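Hypothetical signal peptide protein (Sinorhizobium meliloti, PDB 3PJY) is of unknown function but belongs to the DUF192 family and may act in regulating transcription. Local coordinates at residues Q42-D46 with N109-R115; H47-F53 with A103-N109; G79-I84 with V118-L124. All coordinates share one frame; numbering follows the deposited sequence. Where two conformers were deposited one is given.

Interaction 1 of 3, residues Q42-D46 with N109-R115; sequences QMAPD and NAGTVKR
The side chain of N109 meets the backbone and side chain of M43, a selenomethionine here, in the close-packed part of the contact. N109 ND2 gives a hydrogen bond of 3.0 Å to M43 O. The donor stands above the carbonyl plane of M43. The two side chains run past each other in opposite directions. With CG anti to the backbone N (chi1 -176°) and a bend at chi3, M43 brings its CE to 3.6 Å from N109 N. M43 also packs on L37, L68 and L70. A water joins P45 O to both N109 N and N109 ND2. The N109 carbonyl takes bonds from T112 OG1 (2.6 Å) and T112 N (3.0 Å), both from one face, which holds the type II turn that leads into helix 112-116.

The R115 side is looser: R115 and P45 are exposed, and polar groups and a bridging water hold it. R115 NH2 forms a salt bridge to D46 OD1 at 2.8 Å, in its own guanidinium plane but from above the carboxylate plane. P45 CB lies 3.5 Å from R115 NH2. The second water links D46 OD2 with R115 NH1. D46 OD1 is also bonded by H20 NE2 and, weakly, by R115 NH1. Polar bonds thus tie the loop: an amide on the packed side, and an ion pair that water probably weakens.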
loop_
_atom_site.group_PDB
_atom_site.type_symbol
_atom_site.label_atom_id
_atom_site.label_comp_id
_atom_site.label_asym_id
_atom_site.label_seq_id
_atom_site.Cartn_x
_atom_site.Cartn_y
_atom_site.Cartn_z
ATOM N N GLN B 42 5.457 -15.417 14.100
ATOM C CA GLN B 42 5.220 -15.143 12.694
ATOM C C GLN B 42 4.836 -13.692 12.515
ATOM O O GLN B 42 4.466 -13.021 13.463
ATOM C CB GLN B 42 4.091 -16.034 12.157
ATOM C CG GLN B 42 2.752 -15.808 12.847
HETATM N N MSE B 43 4.894 -13.248 11.266
HETATM C CA MSE B 43 4.522 -11.898 10.879
HETATM C C MSE B 43 4.500 -11.871 9.346
HETATM O O MSE B 43 5.418 -12.361 8.729
HETATM C CB MSE B 43 5.523 -10.868 11.405
HETATM C CG MSE B 43 5.100 -9.410 11.096
HETATM SE SE MSE B 43 6.039 -8.097 12.133
HETATM C CE MSE B 43 7.702 -8.155 11.227
ATOM N N ALA B 44 3.414 -11.352 8.769
ATOM C CA ALA B 44 3.229 -11.352 7.322
ATOM C C ALA B 44 4.223 -10.477 6.608
ATOM O O ALA B 44 4.737 -9.511 7.204
ATOM C CB ALA B 44 1.767 -10.930 6.957
ATOM N N PRO B 45 4.522 -10.783 5.332
ATOM C CA PRO B 45 5.625 -10.071 4.704
ATOM C C PRO B 45 5.432 -8.543 4.579
ATOM O O PRO B 45 6.402 -7.781 4.657
ATOM C CB PRO B 45 5.684 -10.655 3.296
ATOM C CG PRO B 45 5.125 -12.039 3.449
ATOM C CD PRO B 45 4.048 -11.926 4.499
ATOM N N ASP B 46 4.195 -8.100 4.388
ATOM C CA ASP B 46 3.909 -6.661 4.302
ATOM C C ASP B 46 3.431 -6.048 5.640
ATOM O O ASP B 46 2.780 -4.981 5.631
ATOM C CB ASP B 46 2.934 -6.357 3.162
ATOM C CG ASP B 46 3.533 -6.631 1.783
ATOM O OD1 ASP B 46 4.719 -6.344 1.553
ATOM O OD2 ASP B 46 2.807 -7.226 0.947
ATOM N N ASN B 109 10.112 -8.013 8.589
ATOM C CA ASN B 109 10.761 -9.306 8.479
ATOM C C ASN B 109 12.122 -9.142 7.809
ATOM O O ASN B 109 12.284 -8.381 6.841
ATOM C CB ASN B 109 9.947 -10.272 7.656
ATOM C CG ASN B 109 8.795 -10.868 8.416
ATOM O OD1 ASN B 109 8.991 -11.731 9.281
ATOM N ND2 ASN B 109 7.581 -10.459 8.064
ATOM N N ALA B 110 13.124 -9.870 8.271
ATOM C CA ALA B 110 14.413 -9.854 7.577
ATOM C C ALA B 110 14.262 -10.206 6.116
ATOM O O ALA B 110 13.491 -11.120 5.744
ATOM C CB ALA B 110 15.449 -10.786 8.279
ATOM N N GLY B 111 14.981 -9.480 5.270
ATOM C CA GLY B 111 14.904 -9.664 3.824
ATOM C C GLY B 111 13.938 -8.717 3.142
ATOM O O GLY B 111 13.919 -8.637 1.910
ATOM N N THR B 112 13.115 -8.017 3.935
ATOM C CA THR B 112 12.119 -7.097 3.353
ATOM C C THR B 112 12.757 -5.925 2.604
ATOM O O THR B 112 12.293 -5.555 1.522
ATOM C CB THR B 112 11.111 -6.600 4.372
ATOM O OG1 THR B 112 10.491 -7.730 5.002
ATOM C CG2 THR B 112 9.997 -5.807 3.669
ATOM N N VAL B 113 13.830 -5.385 3.158
ATOM C CA VAL B 113 14.533 -4.254 2.510
ATOM C C VAL B 113 14.989 -4.633 1.140
ATOM O O VAL B 113 14.736 -3.917 0.154
ATOM C CB VAL B 113 15.650 -3.694 3.400
ATOM C CG1 VAL B 113 16.610 -2.732 2.629
ATOM C CG2 VAL B 113 15.005 -2.997 4.632
ATOM N N LYS B 114 15.592 -5.803 1.050
ATOM C CA LYS B 114 15.981 -6.316 -0.286
ATOM C C LYS B 114 14.819 -6.593 -1.213
ATOM O O LYS B 114 14.854 -6.229 -2.408
ATOM C CB LYS B 114 16.845 -7.539 -0.128
ATOM C CG LYS B 114 18.232 -7.191 0.337
ATOM C CD LYS B 114 19.114 -6.466 -0.733
ATOM C CE LYS B 114 20.337 -5.725 -0.087
ATOM N NZ LYS B 114 19.981 -4.495 0.764
ATOM N N ARG B 115 13.799 -7.261 -0.701
ATOM C CA ARG B 115 12.630 -7.583 -1.499
ATOM C C ARG B 115 12.006 -6.347 -2.112
ATOM O O ARG B 115 11.567 -6.404 -3.281
ATOM C CB ARG B 115 11.565 -8.324 -0.678
ATOM C CG ARG B 115 10.220 -8.577 -1.429
ATOM C CD ARG B 115 9.339 -9.497 -0.565
ATOM N NE ARG B 115 8.760 -8.875 0.653
ATOM C CZ ARG B 115 7.628 -8.179 0.685
ATOM N NH1 ARG B 115 6.938 -7.903 -0.422
ATOM N NH2 ARG B 115 7.149 -7.781 1.853
HETATM O O HOH W 1 7.683 -7.623 7.102
HETATM O O HOH W 2 4.058 -7.508 -1.288
#

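Interaction 2 of 3, residues H47-F53 with A103-N109; sequences HGMLFDF and AYVLELN
A carboxylate lies at the edge of a phenyl ring: E107 OE1 is 3.4 Å from F51 CZ, near the ring plane. The carboxylate plane is turned 67° from the ring. M61 packs on both buried residues. F51 CG lies beside its backbone N (chi1 -65°), and this torsion turns the ring back toward E107, with V105 O also at its edge.

The backbones of strands 47-53 and 104-109 pair antiparallel. F51 N bonds V105 O at 2.7 Å, nearly along the C=O axis. M49 and E107 form the next hydrogen-bonded pair, with E107 N to M49 O at 2.8 Å. F53 CE2 touches V105 CG2 at 3.7 Å on the same face as F51.

L50, L106 and Y104 occupy the other face. L50 CD1 packs on Y104 CB at 3.9 Å. D52 CG comes within 3.7 Å of Y104 CE2, its carboxylate turned 48° from the ring. D52 OD1 bonds G54 N, and a water links it to A103 O. At G48 a side chain would clash with E107 O.

The pairing is the centre of the main sheet. Ring-edge hydrogens are slightly positive, so the F51 edge would probably favour the E107 carboxylate.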
loop_
_atom_site.group_PDB
_atom_site.type_symbol
_atom_site.label_atom_id
_atom_site.label_comp_id
_atom_site.label_asym_id
_atom_site.label_seq_id
_atom_site.Cartn_x
_atom_site.Cartn_y
_atom_site.Cartn_z
ATOM N N HIS B 47 3.740 -6.704 6.756
ATOM C CA HIS B 47 3.413 -6.195 8.076
ATOM C C HIS B 47 4.687 -5.933 8.875
ATOM O O HIS B 47 5.656 -6.686 8.797
ATOM C CB HIS B 47 2.547 -7.170 8.838
ATOM C CG HIS B 47 1.110 -7.169 8.418
ATOM N ND1 HIS B 47 0.102 -6.695 9.238
ATOM C CD2 HIS B 47 0.502 -7.621 7.293
ATOM C CE1 HIS B 47 -1.063 -6.846 8.623
ATOM N NE2 HIS B 47 -0.848 -7.404 7.449
ATOM N N GLY B 48 4.636 -4.895 9.698
ATOM C CA GLY B 48 5.742 -4.545 10.561
ATOM C C GLY B 48 5.301 -3.788 11.783
ATOM O O GLY B 48 4.097 -3.670 12.058
HETATM N N MSE B 49 6.288 -3.320 12.530
HETATM C CA MSE B 49 6.019 -2.535 13.715
HETATM C C MSE B 49 6.786 -1.225 13.580
HETATM O O MSE B 49 7.988 -1.208 13.305
HETATM C CB MSE B 49 6.393 -3.308 14.965
HETATM C CG MSE B 49 6.140 -2.506 16.212
HETATM SE SE MSE B 49 6.174 -3.516 17.881
HETATM C CE MSE B 49 4.508 -4.432 17.711
ATOM N N LEU B 50 6.068 -0.131 13.792
ATOM C CA LEU B 50 6.620 1.198 13.695
ATOM C C LEU B 50 6.705 1.741 15.141
ATOM O O LEU B 50 5.699 1.947 15.816
ATOM C CB LEU B 50 5.765 2.129 12.855
ATOM C CG LEU B 50 6.275 3.565 12.658
ATOM C CD1 LEU B 50 7.630 3.558 11.926
ATOM C CD2 LEU B 50 5.227 4.371 11.861
ATOM N N PHE B 51 7.929 1.942 15.575
ATOM C CA PHE B 51 8.261 2.461 16.903
ATOM C C PHE B 51 8.275 3.975 16.793
ATOM O O PHE B 51 9.083 4.551 16.039
ATOM C CB PHE B 51 9.617 1.952 17.351
ATOM C CG PHE B 51 9.667 0.455 17.551
ATOM C CD1 PHE B 51 9.729 -0.395 16.456
ATOM C CD2 PHE B 51 9.600 -0.120 18.822
ATOM C CE1 PHE B 51 9.706 -1.772 16.590
ATOM C CE2 PHE B 51 9.611 -1.522 18.954
ATOM C CZ PHE B 51 9.652 -2.340 17.875
ATOM N N ASP B 52 7.407 4.648 17.538
ATOM C CA ASP B 52 7.260 6.113 17.520
ATOM C C ASP B 52 7.766 6.604 18.854
ATOM O O ASP B 52 7.122 6.418 19.901
ATOM C CB ASP B 52 5.792 6.464 17.325
ATOM C CG ASP B 52 5.539 7.963 17.324
ATOM O OD1 ASP B 52 6.450 8.731 17.638
ATOM O OD2 ASP B 52 4.415 8.372 17.016
ATOM N N PHE B 53 8.978 7.161 18.861
ATOM C CA PHE B 53 9.637 7.583 20.104
ATOM C C PHE B 53 9.119 8.896 20.668
ATOM O O PHE B 53 9.461 9.264 21.797
ATOM C CB PHE B 53 11.145 7.674 19.845
ATOM C CG PHE B 53 11.705 6.366 19.444
ATOM C CD1 PHE B 53 11.853 5.377 20.355
ATOM C CD2 PHE B 53 11.981 6.077 18.116
ATOM C CE1 PHE B 53 12.308 4.131 19.987
ATOM C CE2 PHE B 53 12.465 4.815 17.783
ATOM C CZ PHE B 53 12.558 3.860 18.728
ATOM N N ALA B 103 13.502 9.685 14.766
ATOM C CA ALA B 103 12.183 9.826 15.361
ATOM C C ALA B 103 11.389 8.520 15.397
ATOM O O ALA B 103 10.440 8.388 16.155
ATOM C CB ALA B 103 11.372 10.884 14.590
ATOM N N TYR B 104 11.744 7.577 14.526
ATOM C CA TYR B 104 11.033 6.301 14.379
ATOM C C TYR B 104 12.001 5.200 14.057
ATOM O O TYR B 104 13.090 5.440 13.486
ATOM C CB TYR B 104 10.009 6.334 13.253
ATOM C CG TYR B 104 9.000 7.439 13.293
ATOM C CD1 TYR B 104 9.265 8.640 12.642
ATOM C CD2 TYR B 104 7.781 7.274 13.922
ATOM C CE1 TYR B 104 8.381 9.640 12.632
ATOM C CE2 TYR B 104 6.850 8.315 13.923
ATOM C CZ TYR B 104 7.192 9.494 13.313
ATOM O OH TYR B 104 6.284 10.514 13.278
ATOM N N VAL B 105 11.609 3.974 14.366
ATOM C CA VAL B 105 12.251 2.783 13.828
ATOM C C VAL B 105 11.132 1.908 13.253
ATOM O O VAL B 105 10.084 1.718 13.883
ATOM C CB VAL B 105 13.055 2.015 14.849
ATOM C CG1 VAL B 105 13.456 0.605 14.381
ATOM C CG2 VAL B 105 14.341 2.809 15.249
ATOM N N LEU B 106 11.348 1.409 12.041
ATOM C CA LEU B 106 10.443 0.411 11.422
ATOM C C LEU B 106 11.125 -0.943 11.473
ATOM O O LEU B 106 12.234 -1.093 10.945
ATOM C CB LEU B 106 10.100 0.820 9.978
ATOM C CG LEU B 106 9.192 -0.111 9.207
ATOM C CD1 LEU B 106 7.854 -0.324 9.885
ATOM C CD2 LEU B 106 9.031 0.440 7.798
ATOM N N GLU B 107 10.457 -1.915 12.095
ATOM C CA GLU B 107 10.915 -3.293 12.046
ATOM C C GLU B 107 10.062 -4.107 11.077
ATOM O O GLU B 107 8.841 -4.092 11.144
ATOM C CB GLU B 107 10.888 -3.947 13.411
ATOM C CG GLU B 107 11.979 -3.466 14.315
ATOM C CD GLU B 107 12.019 -4.129 15.673
ATOM O OE1 GLU B 107 11.088 -4.813 16.123
ATOM O OE2 GLU B 107 13.046 -3.930 16.355
ATOM N N LEU B 108 10.727 -4.793 10.167
ATOM C CA LEU B 108 10.110 -5.633 9.161
ATOM C C LEU B 108 10.749 -7.024 9.209
ATOM O O LEU B 108 11.847 -7.200 9.763
ATOM C CB LEU B 108 10.355 -5.040 7.779
ATOM C CG LEU B 108 9.794 -3.624 7.543
ATOM C CD1 LEU B 108 10.318 -3.052 6.222
ATOM C CD2 LEU B 108 8.295 -3.666 7.573
ATOM N N ASN B 109 10.112 -8.013 8.589
ATOM C CA ASN B 109 10.761 -9.306 8.479
ATOM C C ASN B 109 12.122 -9.142 7.809
ATOM O O ASN B 109 12.284 -8.381 6.841
ATOM C CB ASN B 109 9.947 -10.272 7.656
ATOM C CG ASN B 109 8.795 -10.868 8.416
ATOM O OD1 ASN B 109 8.991 -11.731 9.281
ATOM N ND2 ASN B 109 7.581 -10.459 8.064
HETATM O O HOH W 1 7.683 -7.623 7.102
HETATM O O HOH W 3 8.696 10.370 16.871
#

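Interaction 3 of 3, residues G79-I84 with V118-L124; sequences GTIRTI and VSPGDRL
G121 N bonds I81 O at 2.7 Å, in the carbonyl plane, the shortest of three backbone bonds here. I81 N gives a nearly straight bond to D122 O (2.8 Å, 177°). L124 N reaches G79 O at 2.8 Å. I81 is thus held through both its N and its O.

S119-D122 is a type II turn with G121 in its third position. D122 OD2 takes S119 N at 2.8 Å from above the carboxylate plane, a bond that closes across the turn, beside the backbone bond D122 N to S119 O. D122 OD1 bonds A15 N.

The side chain of I81 points at segment 118-124 and also packs on L12, L73 and I75. Its CG1 lies beside the backbone N (chi1 -60°), and CD1 touches V118 CG1 at 3.8 Å and D122 CB at 3.9 Å. I84 CD1 lies alongside P120, 4.0 Å from P120 CD, and V113 packs on I84 from the helix. Putting an alanine at I81 would probably open a gap against V118 and D122.

Strands 81-88 and 123-126 are the two outermost strands of the main sheet. This link between their ends is consistent with a strongly curled sheet, as in a partly closed barrel.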
loop_
_atom_site.group_PDB
_atom_site.type_symbol
_atom_site.label_atom_id
_atom_site.label_comp_id
_atom_site.label_asym_id
_atom_site.label_seq_id
_atom_site.Cartn_x
_atom_site.Cartn_y
_atom_site.Cartn_z
ATOM N N GLY B 79 10.407 11.385 7.704
ATOM C CA GLY B 79 10.232 10.093 7.026
ATOM C C GLY B 79 11.451 9.578 6.278
ATOM O O GLY B 79 11.423 8.418 5.777
ATOM N N THR B 80 12.550 10.338 6.228
ATOM C CA THR B 80 13.760 9.854 5.564
ATOM C C THR B 80 14.381 8.693 6.310
ATOM O O THR B 80 14.599 8.753 7.543
ATOM C CB THR B 80 14.811 10.970 5.387
ATOM O OG1 THR B 80 14.235 12.052 4.662
ATOM C CG2 THR B 80 15.969 10.478 4.591
ATOM N N ILE B 81 14.657 7.618 5.588
ATOM C CA ILE B 81 15.376 6.505 6.146
ATOM C C ILE B 81 16.855 6.873 6.201
ATOM O O ILE B 81 17.512 7.025 5.166
ATOM C CB ILE B 81 15.147 5.234 5.326
ATOM C CG1 ILE B 81 13.678 4.861 5.298
ATOM C CG2 ILE B 81 15.994 4.110 5.863
ATOM C CD1 ILE B 81 13.285 3.977 4.084
ATOM N N ARG B 82 17.379 6.999 7.416
ATOM C CA ARG B 82 18.762 7.437 7.642
ATOM C C ARG B 82 19.722 6.285 7.556
ATOM O O ARG B 82 20.750 6.405 6.873
ATOM C CB ARG B 82 18.909 8.134 9.004
ATOM C CG ARG B 82 18.022 9.344 9.145
ATOM C CD ARG B 82 18.441 10.479 8.258
ATOM N NE ARG B 82 19.853 10.783 8.442
ATOM C CZ ARG B 82 20.590 11.517 7.608
ATOM N NH1 ARG B 82 20.054 12.064 6.515
ATOM N NH2 ARG B 82 21.875 11.723 7.886
ATOM N N THR B 83 19.426 5.201 8.262
ATOM C CA THR B 83 20.242 4.022 8.224
ATOM C C THR B 83 19.355 2.778 8.309
ATOM O O THR B 83 18.208 2.839 8.782
ATOM C CB THR B 83 21.281 3.972 9.352
ATOM O OG1 THR B 83 20.633 3.960 10.591
ATOM C CG2 THR B 83 22.191 5.203 9.330
ATOM N N ILE B 84 19.943 1.674 7.872
ATOM C CA ILE B 84 19.250 0.399 7.813
ATOM C C ILE B 84 20.159 -0.659 8.367
ATOM O O ILE B 84 21.339 -0.745 7.949
ATOM C CB ILE B 84 18.840 0.016 6.390
ATOM C CG1 ILE B 84 17.921 1.077 5.794
ATOM C CG2 ILE B 84 18.164 -1.350 6.396
ATOM C CD1 ILE B 84 17.452 0.800 4.333
ATOM N N VAL B 118 14.672 -1.136 -1.229
ATOM C CA VAL B 118 14.806 0.042 -0.377
ATOM C C VAL B 118 16.244 0.299 0.012
ATOM O O VAL B 118 17.021 -0.624 0.183
ATOM C CB VAL B 118 13.893 -0.152 0.855
ATOM C CG1 VAL B 118 14.125 0.970 1.921
ATOM C CG2 VAL B 118 12.467 -0.145 0.414
ATOM N N SER B 119 16.616 1.588 0.083
ATOM C CA SER B 119 17.963 2.036 0.411
ATOM C C SER B 119 17.880 3.193 1.391
ATOM O O SER B 119 16.903 3.881 1.444
ATOM C CB SER B 119 18.689 2.601 -0.832
ATOM O OG SER B 119 18.585 1.774 -1.987
ATOM N N PRO B 120 18.951 3.467 2.139
ATOM C CA PRO B 120 19.009 4.714 2.867
ATOM C C PRO B 120 18.755 5.892 1.960
ATOM O O PRO B 120 19.230 5.912 0.799
ATOM C CB PRO B 120 20.438 4.716 3.427
ATOM C CG PRO B 120 20.801 3.304 3.469
ATOM C CD PRO B 120 20.217 2.714 2.214
ATOM N N GLY B 121 18.009 6.864 2.467
ATOM C CA GLY B 121 17.607 8.013 1.722
ATOM C C GLY B 121 16.221 7.891 1.131
ATOM O O GLY B 121 15.617 8.913 0.749
ATOM N N ASP B 122 15.699 6.664 1.068
ATOM C CA ASP B 122 14.298 6.474 0.723
ATOM C C ASP B 122 13.394 6.971 1.870
ATOM O O ASP B 122 13.897 7.443 2.889
ATOM C CB ASP B 122 14.050 5.006 0.380
ATOM C CG ASP B 122 14.785 4.558 -0.908
ATOM O OD1 ASP B 122 15.224 5.429 -1.713
ATOM O OD2 ASP B 122 14.843 3.306 -1.141
ATOM N N ARG B 123 12.076 6.958 1.688
ATOM C CA ARG B 123 11.177 7.554 2.664
ATOM C C ARG B 123 9.986 6.698 3.046
ATOM O O ARG B 123 9.507 5.911 2.252
ATOM C CB ARG B 123 10.729 8.931 2.250
ATOM C CG ARG B 123 9.861 9.067 1.103
ATOM C CD ARG B 123 9.875 10.595 0.721
ATOM N NE ARG B 123 8.891 10.937 -0.313
ATOM C CZ ARG B 123 9.102 10.916 -1.631
ATOM N NH1 ARG B 123 10.280 10.551 -2.152
ATOM N NH2 ARG B 123 8.105 11.253 -2.446
ATOM N N LEU B 124 9.607 6.825 4.313
ATOM C CA LEU B 124 8.356 6.300 4.816
ATOM C C LEU B 124 7.341 7.426 4.899
ATOM O O LEU B 124 7.643 8.556 5.336
ATOM C CB LEU B 124 8.569 5.664 6.200
ATOM C CG LEU B 124 7.331 4.930 6.772
ATOM C CD1 LEU B 124 7.090 3.659 5.998
ATOM C CD2 LEU B 124 7.631 4.596 8.265
#

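How the interactions relate
The chain runs from loop 42-46 into strand 47-53, and later returns through strands 81-88 and 102-109, helix 112-116 and strand 123-126. The segments of interaction 3 alternate with those of interactions 1 and 2, so the contacts interlock. Interaction 2 is at the centre of the chain; its centre lies about 12 Å from those of interactions 1 and 3, which are about 16 Å apart. Interactions 1 and 2 share N109 and a water. L50 CD1 packs on L124 CD2 between interactions 2 and 3. A probable hydrogen bond, V113 O to V118 N, joins interactions 1 and 3. Interaction 2 is the central pairing, interaction 1 ties the loop and helix at one end of it, and interaction 3 brings the two outermost strands together.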